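PDB 3SGH: SusD homolog from Bacteroides thetaiotaomicron, which probably binds glycans at the bacterial cell surface, as a SusD-like outer-membrane lipoprotein that would help deliver them for import. Local coordinates for residues 77-88 and 105-116. Numbering follows the deposited sequence.
Sequences WGRLYGYIYPSF and AQLTRVYGMQLL
Arg109 lays its side chain across one face of Phe88, with CD over the middle of the ring, 3.6 Å from its centroid in a CH-pi contact. Beyond CD the guanidinium continues over the same ring, off-centre but nearly flat, its plane turned 26° from that of the phenyl, and makes a cation-pi contact. The chain reaches this far because it is extended from CG to NE, with CG anti to the backbone N (chi1 -174°). The edge of the guanidinium is used as well: NE and NH2 both point in its plane at Tyr85 OH, the NE bond short and fairly straight (2.8 Å, 162°) and the NH2 bond longer and more bent. This side-on grip fixes the rotation of the group, and Tyr125 adds a second cation-pi partner. Helices 75-84 and 100-120, separated in sequence by helix 87-95, run antiparallel, consistent with the alpha-alpha superhelix of SusD-like proteins, a family of the TPR clan. Gly112, which has no side chain, leaves its backbone facing Leu80, which is seated as a knob among Gly112, Met113, Leu115 and Leu116; Leu80 CD1 rests 3.7 Å from Gly112 O. Ile84 fits beside it, CG2 against Arg109 CG at 3.7 Å. Met113, a selenomethionine bent at chi2 and chi3, slips its CE 3.9 Å from Ile84 CG1 while SE lies obliquely to the Tyr81 ring, nearest CE1, in a Met-aromatic contact. Leu116 CD2 meets the edge of the Tyr81 ring, 3.7 Å from Tyr81 CD1, and Trp77 and Tyr85 cover the opposite faces of that ring, while Pro124 lies against both Trp77 and Tyr81.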
ATOM      1  N   TRP A  77       3.329  -5.939  12.821  1.00 14.64           N
ATOM      2  CA  TRP A  77       3.198  -5.256  14.103  1.00 15.30           C
ATOM      3  C   TRP A  77       4.555  -4.945  14.651  1.00 15.80           C
ATOM      4  O   TRP A  77       4.847  -3.802  15.017  1.00 15.97           O
ATOM      5  CB  TRP A  77       2.406  -6.094  15.096  1.00 16.14           C
ATOM      6  CG  TRP A  77       2.463  -5.578  16.502  1.00 18.91           C
ATOM      7  CD1 TRP A  77       3.537  -5.624  17.310  1.00 20.74           C
ATOM      8  CD2 TRP A  77       1.405  -4.932  17.272  1.00 19.36           C
ATOM      9  NE1 TRP A  77       3.241  -5.056  18.537  1.00 21.53           N
ATOM     10  CE2 TRP A  77       1.946  -4.614  18.533  1.00 20.95           C
ATOM     11  CE3 TRP A  77       0.071  -4.576  17.008  1.00 20.92           C
ATOM     12  CZ2 TRP A  77       1.183  -4.002  19.567  1.00 20.65           C
ATOM     13  CZ3 TRP A  77      -0.696  -3.962  18.038  1.00 19.14           C
ATOM     14  CH2 TRP A  77      -0.121  -3.665  19.297  1.00 22.43           C
ATOM     15  N   GLY A  78       5.399  -5.967  14.729  1.00 16.34           N
ATOM     16  CA  GLY A  78       6.723  -5.800  15.350  1.00 17.34           C
ATOM     17  C   GLY A  78       7.595  -4.803  14.621  1.00 17.26           C
ATOM     18  O   GLY A  78       8.329  -3.992  15.233  1.00 17.07           O
ATOM     19  N   ARG A  79       7.505  -4.845  13.295  1.00 15.68           N
ATOM     20  CA  ARG A  79       8.339  -4.002  12.484  1.00 16.86           C
ATOM     21  C   ARG A  79       7.932  -2.510  12.615  1.00 16.37           C
ATOM     22  O   ARG A  79       8.792  -1.625  12.839  1.00 17.09           O
ATOM     23  CB  ARG A  79       8.254  -4.470  11.020  1.00 17.65           C
ATOM     24  CG  ARG A  79       9.199  -3.713  10.043  1.00 18.98           C
ATOM     25  CD  ARG A  79      10.660  -3.827  10.418  1.00 22.34           C
ATOM     26  NE  ARG A  79      11.131  -5.194  10.381  1.00 20.84           N
ATOM     27  CZ  ARG A  79      12.384  -5.580  10.557  1.00 26.12           C
ATOM     28  NH1 ARG A  79      13.342  -4.682  10.755  1.00 29.62           N
ATOM     29  NH2 ARG A  79      12.668  -6.865  10.500  1.00 23.90           N
ATOM     30  N   LEU A  80       6.634  -2.249  12.464  1.00 16.07           N
ATOM     31  CA  LEU A  80       6.117  -0.902  12.458  1.00 17.06           C
ATOM     32  C   LEU A  80       6.173  -0.296  13.869  1.00 18.32           C
ATOM     33  O   LEU A  80       6.612   0.835  14.023  1.00 17.57           O
ATOM     34  CB  LEU A  80       4.677  -0.866  11.942  1.00 16.31           C
ATOM     35  CG  LEU A  80       4.582  -1.310  10.459  1.00 15.82           C
ATOM     36  CD1 LEU A  80       3.124  -1.332   9.989  1.00 18.38           C
ATOM     37  CD2 LEU A  80       5.450  -0.371   9.532  1.00 14.77           C
ATOM     38  N   TYR A  81       5.710  -1.036  14.882  1.00 19.05           N
ATOM     39  CA  TYR A  81       5.914  -0.598  16.254  1.00 20.73           C
ATOM     40  C   TYR A  81       7.370  -0.334  16.587  1.00 20.11           C
ATOM     41  O   TYR A  81       7.677   0.638  17.253  1.00 19.20           O
ATOM     42  CB  TYR A  81       5.354  -1.593  17.265  1.00 21.13           C
ATOM     43  CG  TYR A  81       4.053  -1.159  17.858  1.00 26.25           C
ATOM     44  CD1 TYR A  81       2.883  -1.169  17.131  1.00 30.11           C
ATOM     45  CD2 TYR A  81       4.005  -0.790  19.194  1.00 31.58           C
ATOM     46  CE1 TYR A  81       1.676  -0.744  17.709  1.00 35.02           C
ATOM     47  CE2 TYR A  81       2.841  -0.398  19.786  1.00 36.92           C
ATOM     48  CZ  TYR A  81       1.677  -0.361  19.049  1.00 37.23           C
ATOM     49  OH  TYR A  81       0.531   0.038  19.695  1.00 41.22           O
ATOM     50  N   GLY A  82       8.272  -1.183  16.121  1.00 20.19           N
ATOM     51  CA  GLY A  82       9.681  -0.997  16.393  1.00 20.45           C
ATOM     52  C   GLY A  82      10.247   0.309  15.871  1.00 20.08           C
ATOM     53  O   GLY A  82      11.100   0.950  16.523  1.00 19.59           O
ATOM     54  N   TYR A  83       9.794   0.728  14.694  1.00 17.98           N
ATOM     55  CA  TYR A  83      10.301   1.978  14.142  1.00 17.82           C
ATOM     56  C   TYR A  83       9.678   3.214  14.834  1.00 17.69           C
ATOM     57  O   TYR A  83      10.365   4.204  15.068  1.00 17.58           O
ATOM     58  CB  TYR A  83      10.064   2.046  12.623  1.00 16.03           C
ATOM     59  CG  TYR A  83      10.912   1.110  11.808  1.00 16.98           C
ATOM     60  CD1 TYR A  83      12.276   0.980  12.049  1.00 15.89           C
ATOM     61  CD2 TYR A  83      10.363   0.427  10.719  1.00 15.32           C
ATOM     62  CE1 TYR A  83      13.047   0.131  11.305  1.00 16.01           C
ATOM     63  CE2 TYR A  83      11.129  -0.403   9.948  1.00 17.14           C
ATOM     64  CZ  TYR A  83      12.469  -0.558  10.233  1.00 16.15           C
ATOM     65  OH  TYR A  83      13.238  -1.388   9.453  1.00 18.71           O
ATOM     66  N   ILE A  84       8.387   3.151  15.158  1.00 16.36           N
ATOM     67  CA  ILE A  84       7.680   4.320  15.634  1.00 17.41           C
ATOM     68  C   ILE A  84       7.921   4.574  17.117  1.00 17.68           C
ATOM     69  O   ILE A  84       8.042   5.730  17.529  1.00 18.80           O
ATOM     70  CB  ILE A  84       6.158   4.209  15.348  1.00 16.74           C
ATOM     71  CG1 ILE A  84       5.933   4.153  13.812  1.00 16.60           C
ATOM     72  CG2 ILE A  84       5.393   5.354  16.025  1.00 17.83           C
ATOM     73  CD1 ILE A  84       6.571   5.359  13.006  1.00 18.08           C
ATOM     74  N   TYR A  85       8.007   3.504  17.908  1.00 18.85           N
ATOM     75  CA  TYR A  85       8.156   3.672  19.372  1.00 20.48           C
ATOM     76  C   TYR A  85       9.433   3.011  19.853  1.00 21.60           C
ATOM     77  O   TYR A  85       9.770   1.942  19.337  1.00 22.12           O
ATOM     78  CB  TYR A  85       6.963   3.058  20.090  1.00 21.37           C
ATOM     79  CG  TYR A  85       5.625   3.544  19.642  1.00 20.85           C
ATOM     80  CD1 TYR A  85       5.108   4.773  20.082  1.00 21.92           C
ATOM     81  CD2 TYR A  85       4.821   2.760  18.830  1.00 20.49           C
ATOM     82  CE1 TYR A  85       3.854   5.204  19.671  1.00 23.29           C
ATOM     83  CE2 TYR A  85       3.540   3.206  18.435  1.00 19.14           C
ATOM     84  CZ  TYR A  85       3.086   4.411  18.861  1.00 22.25           C
ATOM     85  OH  TYR A  85       1.856   4.839  18.427  1.00 26.32           O
ATOM     86  N   PRO A  86      10.133   3.607  20.855  1.00 22.38           N
ATOM     87  CA  PRO A  86       9.734   4.795  21.638  1.00 22.62           C
ATOM     88  C   PRO A  86      10.075   6.145  21.014  1.00 22.42           C
ATOM     89  O   PRO A  86       9.843   7.166  21.630  1.00 23.17           O
ATOM     90  CB  PRO A  86      10.499   4.594  22.977  1.00 23.41           C
ATOM     91  CG  PRO A  86      11.751   3.902  22.575  1.00 24.23           C
ATOM     92  CD  PRO A  86      11.313   2.934  21.471  1.00 24.17           C
ATOM     93  N   SER A  87      10.617   6.175  19.809  1.00 21.71           N
ATOM     94  CA  SER A  87      11.089   7.448  19.268  1.00 21.43           C
ATOM     95  C   SER A  87      10.007   8.515  19.243  1.00 20.06           C
ATOM     96  O   SER A  87      10.321   9.657  19.501  1.00 20.48           O
ATOM     97  CB  SER A  87      11.697   7.276  17.884  1.00 21.26           C
ATOM     98  OG  SER A  87      12.826   6.429  17.981  1.00 25.26           O
ATOM     99  N   PHE A  88       8.757   8.148  18.931  1.00 18.68           N
ATOM    100  CA  PHE A  88       7.692   9.134  18.896  1.00 19.07           C
ATOM    101  C   PHE A  88       7.599   9.912  20.226  1.00 20.25           C
ATOM    102  O   PHE A  88       7.504  11.166  20.252  1.00 20.62           O
ATOM    103  CB  PHE A  88       6.294   8.545  18.603  1.00 18.95           C
ATOM    104  CG  PHE A  88       5.256   9.573  18.691  1.00 17.68           C
ATOM    105  CD1 PHE A  88       5.179  10.527  17.718  1.00 17.08           C
ATOM    106  CD2 PHE A  88       4.437   9.681  19.801  1.00 19.16           C
ATOM    107  CE1 PHE A  88       4.272  11.559  17.814  1.00 18.75           C
ATOM    108  CE2 PHE A  88       3.540  10.696  19.917  1.00 19.09           C
ATOM    109  CZ  PHE A  88       3.457  11.653  18.921  1.00 20.30           C
ATOM    110  N   ALA A 105       7.286  13.905  13.435  1.00 16.36           N
ATOM    111  CA  ALA A 105       7.115  12.693  14.252  1.00 16.22           C
ATOM    112  C   ALA A 105       5.646  12.260  14.247  1.00 16.02           C
ATOM    113  O   ALA A 105       5.342  11.089  14.106  1.00 15.50           O
ATOM    114  CB  ALA A 105       7.635  12.927  15.680  1.00 15.36           C
ATOM    115  N   GLN A 106       4.740  13.224  14.291  1.00 16.67           N
ATOM    116  CA  GLN A 106       3.309  12.951  14.208  1.00 15.96           C
ATOM    117  C   GLN A 106       2.919  12.368  12.857  1.00 15.78           C
ATOM    118  O   GLN A 106       2.188  11.374  12.782  1.00 16.82           O
ATOM    119  CB  GLN A 106       2.541  14.257  14.401  1.00 15.33           C
ATOM    120  CG  GLN A 106       2.446  14.693  15.820  1.00 17.31           C
ATOM    121  CD  GLN A 106       1.413  15.791  15.997  1.00 18.96           C
ATOM    122  OE1 GLN A 106       1.481  16.825  15.335  1.00 18.98           O
ATOM    123  NE2 GLN A 106       0.446  15.547  16.859  1.00 18.14           N
ATOM    124  N   LEU A 107       3.384  13.012  11.806  1.00 15.38           N
ATOM    125  CA  LEU A 107       3.114  12.529  10.430  1.00 15.25           C
ATOM    126  C   LEU A 107       3.630  11.090  10.208  1.00 15.11           C
ATOM    127  O   LEU A 107       2.967  10.250   9.625  1.00 15.71           O
ATOM    128  CB  LEU A 107       3.701  13.477   9.424  1.00 16.02           C
ATOM    129  CG  LEU A 107       3.598  13.071   7.944  1.00 15.14           C
ATOM    130  CD1 LEU A 107       2.133  12.960   7.490  1.00 14.47           C
ATOM    131  CD2 LEU A 107       4.386  14.137   7.098  1.00 15.47           C
ATOM    132  N   THR A 108       4.822  10.831  10.681  1.00 15.43           N
ATOM    133  CA  THR A 108       5.466   9.552  10.505  1.00 15.88           C
ATOM    134  C   THR A 108       4.770   8.444  11.313  1.00 15.84           C
ATOM    135  O   THR A 108       4.570   7.331  10.781  1.00 15.46           O
ATOM    136  CB  THR A 108       6.986   9.643  10.781  1.00 16.66           C
ATOM    137  OG1 THR A 108       7.569  10.700   9.994  1.00 17.93           O
ATOM    138  CG2 THR A 108       7.674   8.324  10.410  1.00 14.87           C
ATOM    139  N   ARG A 109       4.386   8.755  12.547  1.00 16.01           N
ATOM    140  CA  ARG A 109       3.551   7.863  13.359  1.00 16.11           C
ATOM    141  C   ARG A 109       2.236   7.566  12.690  1.00 16.47           C
ATOM    142  O   ARG A 109       1.865   6.429  12.574  1.00 16.40           O
ATOM    143  CB  ARG A 109       3.278   8.500  14.708  1.00 17.34           C
ATOM    144  CG  ARG A 109       2.531   7.629  15.709  1.00 18.30           C
ATOM    145  CD  ARG A 109       2.293   8.392  16.939  1.00 24.15           C
ATOM    146  NE  ARG A 109       1.547   7.619  17.929  1.00 24.05           N
ATOM    147  CZ  ARG A 109       0.757   8.128  18.858  1.00 26.00           C
ATOM    148  NH1 ARG A 109       0.471   9.438  18.894  1.00 25.83           N
ATOM    149  NH2 ARG A 109       0.188   7.291  19.711  1.00 26.92           N
ATOM    150  N   VAL A 110       1.534   8.610  12.224  1.00 14.47           N
ATOM    151  CA  VAL A 110       0.293   8.388  11.512  1.00 14.46           C
ATOM    152  C   VAL A 110       0.559   7.485  10.289  1.00 13.87           C
ATOM    153  O   VAL A 110      -0.225   6.583  10.042  1.00 14.04           O
ATOM    154  CB  VAL A 110      -0.423   9.692  11.100  1.00 13.76           C
ATOM    155  CG1 VAL A 110      -1.560   9.382  10.040  1.00 14.19           C
ATOM    156  CG2 VAL A 110      -0.975  10.498  12.343  1.00 15.23           C
ATOM    157  N   TYR A 111       1.626   7.706   9.520  1.00 14.21           N
ATOM    158  CA  TYR A 111       1.892   6.903   8.289  1.00 14.72           C
ATOM    159  C   TYR A 111       1.996   5.412   8.644  1.00 14.95           C
ATOM    160  O   TYR A 111       1.378   4.527   8.007  1.00 16.18           O
ATOM    161  CB  TYR A 111       3.170   7.343   7.526  1.00 14.36           C
ATOM    162  CG  TYR A 111       3.144   6.759   6.132  1.00 13.77           C
ATOM    163  CD1 TYR A 111       3.681   5.479   5.850  1.00 16.38           C
ATOM    164  CD2 TYR A 111       2.511   7.445   5.107  1.00 16.64           C
ATOM    165  CE1 TYR A 111       3.580   4.947   4.554  1.00 19.29           C
ATOM    166  CE2 TYR A 111       2.426   6.925   3.835  1.00 17.83           C
ATOM    167  CZ  TYR A 111       2.964   5.686   3.566  1.00 20.89           C
ATOM    168  OH  TYR A 111       2.820   5.175   2.291  1.00 22.10           O
ATOM    169  N   GLY A 112       2.723   5.144   9.704  1.00 15.40           N
ATOM    170  CA  GLY A 112       2.989   3.793  10.112  1.00 14.86           C
ATOM    171  C   GLY A 112       1.756   3.133  10.673  1.00 15.49           C
ATOM    172  O   GLY A 112       1.495   1.957  10.418  1.00 15.24           O
HETATM  173  N   MSE A 113       1.021   3.885  11.485  1.00 15.04           N
HETATM  174  CA  MSE A 113      -0.116   3.324  12.172  1.00 15.60           C
HETATM  175  C   MSE A 113      -1.353   3.220  11.276  1.00 16.08           C
HETATM  176  O   MSE A 113      -2.212   2.361  11.516  1.00 16.83           O
HETATM  177  CB  MSE A 113      -0.415   4.098  13.444  1.00 16.01           C
HETATM  178  CG  MSE A 113       0.750   3.928  14.478  1.00 17.40           C
HETATM  179 SE   MSE A 113       1.023   2.071  14.999  0.75 15.32          SE
HETATM  180  CE  MSE A 113       2.860   1.862  14.501  1.00 20.85           C
ATOM    181  N   GLN A 114      -1.476   4.062  10.254  1.00 14.50           N
ATOM    182  CA  GLN A 114      -2.588   3.888   9.310  1.00 15.70           C
ATOM    183  C   GLN A 114      -2.400   2.599   8.518  1.00 14.80           C
ATOM    184  O   GLN A 114      -3.360   1.910   8.235  1.00 16.07           O
ATOM    185  CB  GLN A 114      -2.788   5.099   8.400  1.00 16.13           C
ATOM    186  CG  GLN A 114      -1.682   5.485   7.443  1.00 16.73           C
ATOM    187  CD  GLN A 114      -1.592   4.620   6.183  1.00 17.30           C
ATOM    188  OE1 GLN A 114      -2.604   4.192   5.661  1.00 21.90           O
ATOM    189  NE2 GLN A 114      -0.362   4.365   5.712  1.00 15.54           N
ATOM    190  N   LEU A 115      -1.141   2.265   8.212  1.00 15.06           N
ATOM    191  CA  LEU A 115      -0.820   0.980   7.635  1.00 14.69           C
ATOM    192  C   LEU A 115      -1.189  -0.164   8.573  1.00 14.82           C
ATOM    193  O   LEU A 115      -1.845  -1.114   8.159  1.00 15.90           O
ATOM    194  CB  LEU A 115       0.649   0.882   7.247  1.00 15.58           C
ATOM    195  CG  LEU A 115       1.152  -0.446   6.668  1.00 16.45           C
ATOM    196  CD1 LEU A 115       0.292  -0.911   5.530  1.00 16.72           C
ATOM    197  CD2 LEU A 115       2.642  -0.297   6.269  1.00 18.22           C
ATOM    198  N   LEU A 116      -0.824  -0.057   9.849  1.00 14.66           N
ATOM    199  CA  LEU A 116      -1.070  -1.168  10.766  1.00 14.92           C
ATOM    200  C   LEU A 116      -2.584  -1.308  10.999  1.00 14.36           C
ATOM    201  O   LEU A 116      -3.115  -2.422  11.068  1.00 15.73           O
ATOM    202  CB  LEU A 116      -0.271  -0.981  12.067  1.00 15.54           C
ATOM    203  CG  LEU A 116      -0.316  -2.167  13.043  1.00 16.73           C
ATOM    204  CD1 LEU A 116       0.137  -3.485  12.345  1.00 15.28           C
ATOM    205  CD2 LEU A 116       0.503  -1.877  14.357  1.00 16.48           C
TER